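Long-range contact in SusD superfamily protein (Parabacteroides distasonis, PDB 3OTN), which probably binds carbohydrate or other nutrients at the outer membrane: residues A[169-179]-A[219-229]. Numbering follows the deposited sequence.
Sequences LEAEQSDLAFS and RSLEVIKSNEY
In the SusD-type helical scaffold, the end of helix 156-172 and the loop that follows it pack against the last turns of helix 210-225 and the residues after it, through the salt bridge between Glu172 and Arg219 and then through Phe178. Arg219 grips the carboxylate side-on: NE donates to Glu172 OE2 at 2.7 Å and NH2 to Glu172 OE1 at 2.9 Å, the latter almost straight at 175°. Each oxygen offers its syn lone pair, and the two planar groups lie nearly coplanar, 17° apart. Glu172 reaches across because its CG stands anti to the backbone N (chi1 -158°) and the chain runs extended from there. A leucine in place of Arg219 would probably leave Glu172 OE1 without its donor, Glu172 OE2 with Lys191 but not NE, and Glu215 without its mate.

Farther along, where the chain has left helix 156-172, Ser226 CB sits over one face of the Phe178 ring, 3.8 Å from its centroid, a CH-pi contact. Val223 CA and Tyr229 CE2 meet the ring at its edge. Ser226 OG donates to Val223 O and accepts from Glu228 N, the latter an ST turn; the two bonds occupy the hydroxyl on its own chain. Next along, Ser179 OG donates to Glu228 OE1 at 2.9 Å, from above the carboxylate plane.

Lys191 of helix 187-202 pairs with both Glu172 and Glu222, which probably eases the approach of the two carboxylates, while Leu194 packs on Glu172 and Arg219; this helix thus bridges helices 156-172 and 210-225.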
ATOM      1  N   LEU A 169      18.447   3.950  -7.943  1.00 18.72           N
ATOM      2  CA  LEU A 169      19.856   3.542  -7.942  1.00 20.98           C
ATOM      3  C   LEU A 169      20.735   4.719  -7.528  1.00 22.15           C
ATOM      4  O   LEU A 169      21.770   4.534  -6.864  1.00 21.30           O
ATOM      5  CB  LEU A 169      20.289   3.004  -9.299  1.00 21.92           C
ATOM      6  CG  LEU A 169      19.683   1.659  -9.743  1.00 22.11           C
ATOM      7  CD1 LEU A 169      20.127   1.390 -11.200  1.00 21.90           C
ATOM      8  CD2 LEU A 169      20.057   0.492  -8.806  1.00 24.58           C
ATOM      9  N   GLU A 170      20.347   5.927  -7.928  1.00 20.63           N
ATOM     10  CA  GLU A 170      21.086   7.120  -7.484  1.00 22.74           C
ATOM     11  C   GLU A 170      20.830   7.351  -5.989  1.00 21.61           C
ATOM     12  O   GLU A 170      21.787   7.585  -5.227  1.00 21.70           O
ATOM     13  CB  GLU A 170      20.700   8.330  -8.312  1.00 24.65           C
ATOM     14  CG  GLU A 170      21.129   8.161  -9.820  1.00 34.13           C
ATOM     15  CD  GLU A 170      20.526   9.201 -10.763  1.00 38.58           C
ATOM     16  OE1 GLU A 170      19.836  10.140 -10.310  1.00 35.64           O
ATOM     17  OE2 GLU A 170      20.746   9.070 -11.982  1.00 45.43           O
ATOM     18  N   ALA A 171      19.572   7.226  -5.544  1.00 18.46           N
ATOM     19  CA  ALA A 171      19.270   7.428  -4.106  1.00 22.80           C
ATOM     20  C   ALA A 171      20.059   6.425  -3.230  1.00 24.71           C
ATOM     21  O   ALA A 171      20.577   6.752  -2.152  1.00 23.78           O
ATOM     22  CB  ALA A 171      17.738   7.339  -3.848  1.00 19.83           C
ATOM     23  N   GLU A 172      20.170   5.204  -3.739  1.00 24.82           N
ATOM     24  CA  GLU A 172      20.949   4.152  -3.109  1.00 27.88           C
ATOM     25  C   GLU A 172      22.461   4.488  -2.931  1.00 28.37           C
ATOM     26  O   GLU A 172      23.124   4.008  -2.001  1.00 28.24           O
ATOM     27  CB  GLU A 172      20.802   2.905  -3.984  1.00 31.73           C
ATOM     28  CG  GLU A 172      21.057   1.654  -3.332  1.00 34.07           C
ATOM     29  CD  GLU A 172      20.671   0.474  -4.197  1.00 28.31           C
ATOM     30  OE1 GLU A 172      21.025   0.426  -5.429  1.00 22.86           O
ATOM     31  OE2 GLU A 172      20.062  -0.435  -3.606  1.00 23.20           O
ATOM     32  N   GLN A 173      22.999   5.309  -3.823  1.00 29.30           N
ATOM     33  CA  GLN A 173      24.408   5.736  -3.744  1.00 31.30           C
ATOM     34  C   GLN A 173      24.583   7.078  -3.041  1.00 32.39           C
ATOM     35  O   GLN A 173      25.610   7.718  -3.206  1.00 38.07           O
ATOM     36  CB  GLN A 173      25.024   5.781  -5.160  1.00 32.98           C
ATOM     37  CG  GLN A 173      25.096   4.390  -5.843  1.00 37.48           C
ATOM     38  CD  GLN A 173      25.868   3.346  -5.008  1.00 41.45           C
ATOM     39  OE1 GLN A 173      26.863   3.660  -4.338  1.00 40.46           O
ATOM     40  NE2 GLN A 173      25.403   2.104  -5.043  1.00 36.66           N
ATOM     41  N   SER A 174      23.626   7.478  -2.207  1.00 29.97           N
ATOM     42  CA  SER A 174      23.628   8.809  -1.600  1.00 29.24           C
ATOM     43  C   SER A 174      24.048   8.758  -0.142  1.00 30.43           C
ATOM     44  O   SER A 174      24.290   7.689   0.424  1.00 32.27           O
ATOM     45  CB  SER A 174      22.219   9.391  -1.700  1.00 29.88           C
ATOM     46  OG  SER A 174      21.393   8.897  -0.657  1.00 27.76           O
ATOM     47  N   ASP A 175      24.074   9.929   0.476  1.00 35.29           N
ATOM     48  CA  ASP A 175      24.340  10.080   1.906  1.00 36.86           C
ATOM     49  C   ASP A 175      23.135   9.883   2.877  1.00 36.72           C
ATOM     50  O   ASP A 175      23.262  10.205   4.054  1.00 36.67           O
ATOM     51  CB  ASP A 175      25.000  11.458   2.116  1.00 37.66           C
ATOM     52  CG  ASP A 175      26.397  11.539   1.481  1.00 46.88           C
ATOM     53  OD1 ASP A 175      27.008  10.462   1.231  1.00 39.82           O
ATOM     54  OD2 ASP A 175      26.880  12.672   1.244  1.00 49.49           O
ATOM     55  N   LEU A 176      22.020   9.294   2.429  1.00 33.27           N
ATOM     56  CA  LEU A 176      20.838   9.097   3.288  1.00 33.10           C
ATOM     57  C   LEU A 176      21.071   8.188   4.472  1.00 32.65           C
ATOM     58  O   LEU A 176      21.653   7.119   4.301  1.00 32.99           O
ATOM     59  CB  LEU A 176      19.672   8.440   2.506  1.00 35.31           C
ATOM     60  CG  LEU A 176      18.650   9.202   1.711  1.00 34.70           C
ATOM     61  CD1 LEU A 176      17.681   8.154   1.060  1.00 25.33           C
ATOM     62  CD2 LEU A 176      17.916  10.171   2.623  1.00 23.29           C
ATOM     63  N   ALA A 177      20.529   8.554   5.644  1.00 29.31           N
ATOM     64  CA  ALA A 177      20.595   7.697   6.830  1.00 32.48           C
ATOM     65  C   ALA A 177      19.891   6.384   6.546  1.00 33.64           C
ATOM     66  O   ALA A 177      18.921   6.385   5.780  1.00 32.88           O
ATOM     67  CB  ALA A 177      19.909   8.387   8.029  1.00 32.10           C
ATOM     68  N   PHE A 178      20.320   5.268   7.157  1.00 33.97           N
ATOM     69  CA  PHE A 178      19.658   3.985   6.860  1.00 34.45           C
ATOM     70  C   PHE A 178      18.237   3.893   7.398  1.00 32.52           C
ATOM     71  O   PHE A 178      17.370   3.304   6.755  1.00 32.00           O
ATOM     72  CB  PHE A 178      20.468   2.738   7.283  1.00 37.59           C
ATOM     73  CG  PHE A 178      20.076   1.485   6.499  1.00 38.10           C
ATOM     74  CD1 PHE A 178      18.960   0.722   6.867  1.00 37.68           C
ATOM     75  CD2 PHE A 178      20.798   1.111   5.350  1.00 39.33           C
ATOM     76  CE1 PHE A 178      18.583  -0.400   6.128  1.00 32.15           C
ATOM     77  CE2 PHE A 178      20.421  -0.005   4.602  1.00 37.78           C
ATOM     78  CZ  PHE A 178      19.307  -0.754   4.994  1.00 35.09           C
ATOM     79  N   SER A 179      17.998   4.448   8.586  1.00 31.56           N
ATOM     80  CA  SER A 179      16.680   4.437   9.188  1.00 30.78           C
ATOM     81  C   SER A 179      16.349   5.827   9.711  1.00 28.80           C
ATOM     82  O   SER A 179      17.242   6.654   9.889  1.00 29.93           O
ATOM     83  CB  SER A 179      16.608   3.410  10.308  1.00 34.21           C
ATOM     84  OG  SER A 179      17.495   3.740  11.363  1.00 40.47           O
ATOM     85  N   ARG A 219      18.439  -6.205  -2.254  1.00 24.56           N
ATOM     86  CA  ARG A 219      17.963  -5.049  -1.501  1.00 22.60           C
ATOM     87  C   ARG A 219      17.254  -5.407  -0.215  1.00 21.82           C
ATOM     88  O   ARG A 219      17.514  -4.805   0.805  1.00 20.43           O
ATOM     89  CB  ARG A 219      17.075  -4.130  -2.340  1.00 21.20           C
ATOM     90  CG  ARG A 219      17.848  -3.115  -3.175  1.00 27.29           C
ATOM     91  CD  ARG A 219      18.799  -3.727  -4.097  1.00 24.50           C
ATOM     92  NE  ARG A 219      19.552  -2.773  -4.887  1.00 25.54           N
ATOM     93  CZ  ARG A 219      20.126  -3.063  -6.054  1.00 22.68           C
ATOM     94  NH1 ARG A 219      20.037  -4.282  -6.581  1.00 28.72           N
ATOM     95  NH2 ARG A 219      20.818  -2.132  -6.688  1.00 27.85           N
ATOM     96  N   SER A 220      16.330  -6.354  -0.283  1.00 21.68           N
ATOM     97  CA  SER A 220      15.624  -6.799   0.922  1.00 21.32           C
ATOM     98  C   SER A 220      16.590  -7.428   1.934  1.00 23.30           C
ATOM     99  O   SER A 220      16.422  -7.224   3.154  1.00 22.75           O
ATOM    100  CB  SER A 220      14.440  -7.712   0.557  1.00 19.50           C
ATOM    101  OG  SER A 220      14.854  -8.721  -0.339  1.00 24.74           O
ATOM    102  N   LEU A 221      17.600  -8.172   1.442  1.00 22.73           N
ATOM    103  CA  LEU A 221      18.621  -8.761   2.312  1.00 23.12           C
ATOM    104  C   LEU A 221      19.424  -7.677   3.027  1.00 23.64           C
ATOM    105  O   LEU A 221      19.716  -7.825   4.217  1.00 21.72           O
ATOM    106  CB  LEU A 221      19.585  -9.670   1.555  1.00 25.92           C
ATOM    107  CG  LEU A 221      20.511 -10.544   2.413  1.00 27.45           C
ATOM    108  CD1 LEU A 221      19.727 -11.400   3.370  1.00 26.80           C
ATOM    109  CD2 LEU A 221      21.353 -11.432   1.503  1.00 21.72           C
ATOM    110  N   GLU A 222      19.742  -6.584   2.321  1.00 26.61           N
ATOM    111  CA  GLU A 222      20.430  -5.436   2.943  1.00 27.07           C
ATOM    112  C   GLU A 222      19.617  -4.899   4.123  1.00 25.97           C
ATOM    113  O   GLU A 222      20.186  -4.613   5.191  1.00 24.09           O
ATOM    114  CB  GLU A 222      20.767  -4.328   1.914  1.00 26.83           C
ATOM    115  CG  GLU A 222      21.993  -4.676   1.014  1.00 33.96           C
ATOM    116  CD  GLU A 222      22.164  -3.802  -0.259  1.00 43.15           C
ATOM    117  OE1 GLU A 222      21.386  -2.878  -0.501  1.00 42.21           O
ATOM    118  OE2 GLU A 222      23.105  -4.050  -1.050  1.00 55.14           O
ATOM    119  N   VAL A 223      18.291  -4.785   3.952  1.00 23.76           N
ATOM    120  CA  VAL A 223      17.428  -4.306   5.040  1.00 23.40           C
ATOM    121  C   VAL A 223      17.479  -5.259   6.249  1.00 21.56           C
ATOM    122  O   VAL A 223      17.543  -4.810   7.390  1.00 24.89           O
ATOM    123  CB  VAL A 223      15.948  -4.083   4.580  1.00 21.23           C
ATOM    124  CG1 VAL A 223      15.057  -3.630   5.764  1.00 22.22           C
ATOM    125  CG2 VAL A 223      15.876  -3.030   3.461  1.00 21.00           C
ATOM    126  N   ILE A 224      17.420  -6.556   5.987  1.00 23.06           N
ATOM    127  CA  ILE A 224      17.543  -7.584   7.037  1.00 26.17           C
ATOM    128  C   ILE A 224      18.883  -7.448   7.771  1.00 27.25           C
ATOM    129  O   ILE A 224      18.920  -7.354   8.996  1.00 27.31           O
ATOM    130  CB  ILE A 224      17.392  -9.019   6.460  1.00 26.09           C
ATOM    131  CG1 ILE A 224      15.978  -9.232   5.925  1.00 22.75           C
ATOM    132  CG2 ILE A 224      17.712 -10.109   7.529  1.00 23.03           C
ATOM    133  CD1 ILE A 224      15.807 -10.547   5.097  1.00 24.63           C
ATOM    134  N   LYS A 225      19.976  -7.421   7.014  1.00 27.87           N
ATOM    135  CA  LYS A 225      21.337  -7.364   7.594  1.00 29.89           C
ATOM    136  C   LYS A 225      21.639  -6.067   8.332  1.00 30.41           C
ATOM    137  O   LYS A 225      22.511  -6.046   9.178  1.00 31.23           O
ATOM    138  CB  LYS A 225      22.412  -7.567   6.515  1.00 33.25           C
ATOM    139  CG  LYS A 225      22.468  -8.987   5.885  1.00 39.70           C
ATOM    140  CD  LYS A 225      22.650 -10.099   6.895  1.00 48.19           C
ATOM    141  CE  LYS A 225      22.863 -11.440   6.187  1.00 52.73           C
ATOM    142  NZ  LYS A 225      22.722 -12.567   7.142  1.00 58.49           N
ATOM    143  N   SER A 226      20.920  -4.999   8.012  1.00 26.85           N
ATOM    144  CA  SER A 226      21.077  -3.726   8.709  1.00 28.08           C
ATOM    145  C   SER A 226      20.760  -3.775  10.201  1.00 29.22           C
ATOM    146  O   SER A 226      21.303  -2.976  10.938  1.00 29.52           O
ATOM    147  CB  SER A 226      20.215  -2.636   8.063  1.00 27.23           C
ATOM    148  OG  SER A 226      18.849  -2.748   8.461  1.00 25.59           O
ATOM    149  N   ASN A 227      19.885  -4.687  10.649  1.00 30.89           N
ATOM    150  CA  ASN A 227      19.481  -4.754  12.074  1.00 31.86           C
ATOM    151  C   ASN A 227      18.812  -3.468  12.581  1.00 30.70           C
ATOM    152  O   ASN A 227      18.753  -3.245  13.762  1.00 31.77           O
ATOM    153  CB  ASN A 227      20.670  -5.079  13.024  1.00 33.86           C
ATOM    154  CG  ASN A 227      21.345  -6.383  12.715  1.00 42.02           C
ATOM    155  OD1 ASN A 227      20.694  -7.403  12.522  1.00 49.25           O
ATOM    156  ND2 ASN A 227      22.679  -6.372  12.718  1.00 52.08           N
ATOM    157  N   GLU A 228      18.286  -2.647  11.687  1.00 28.84           N
ATOM    158  CA  GLU A 228      17.605  -1.412  12.042  1.00 30.04           C
ATOM    159  C   GLU A 228      16.103  -1.598  12.217  1.00 28.48           C
ATOM    160  O   GLU A 228      15.430  -0.639  12.561  1.00 26.06           O
ATOM    161  CB  GLU A 228      17.769  -0.410  10.916  1.00 30.45           C
ATOM    162  CG  GLU A 228      19.213  -0.128  10.569  1.00 41.44           C
ATOM    163  CD  GLU A 228      19.778   1.082  11.243  1.00 41.98           C
ATOM    164  OE1 GLU A 228      19.165   1.586  12.201  1.00 51.42           O
ATOM    165  OE2 GLU A 228      20.855   1.520  10.794  1.00 48.22           O
ATOM    166  N   TYR A 229      15.578  -2.781  11.870  1.00 25.01           N
ATOM    167  CA  TYR A 229      14.139  -3.082  11.973  1.00 23.72           C
ATOM    168  C   TYR A 229      14.003  -4.446  12.648  1.00 24.76           C
ATOM    169  O   TYR A 229      14.868  -5.320  12.497  1.00 23.59           O
ATOM    170  CB  TYR A 229      13.451  -3.094  10.596  1.00 22.31           C
ATOM    171  CG  TYR A 229      13.683  -1.812   9.809  1.00 22.89           C
ATOM    172  CD1 TYR A 229      12.969  -0.671  10.101  1.00 23.25           C
ATOM    173  CD2 TYR A 229      14.696  -1.726   8.849  1.00 28.87           C
ATOM    174  CE1 TYR A 229      13.206   0.537   9.443  1.00 26.98           C
ATOM    175  CE2 TYR A 229      14.939  -0.530   8.161  1.00 24.46           C
ATOM    176  CZ  TYR A 229      14.191   0.596   8.464  1.00 26.89           C
ATOM    177  OH  TYR A 229      14.386   1.775   7.799  1.00 25.33           O
TER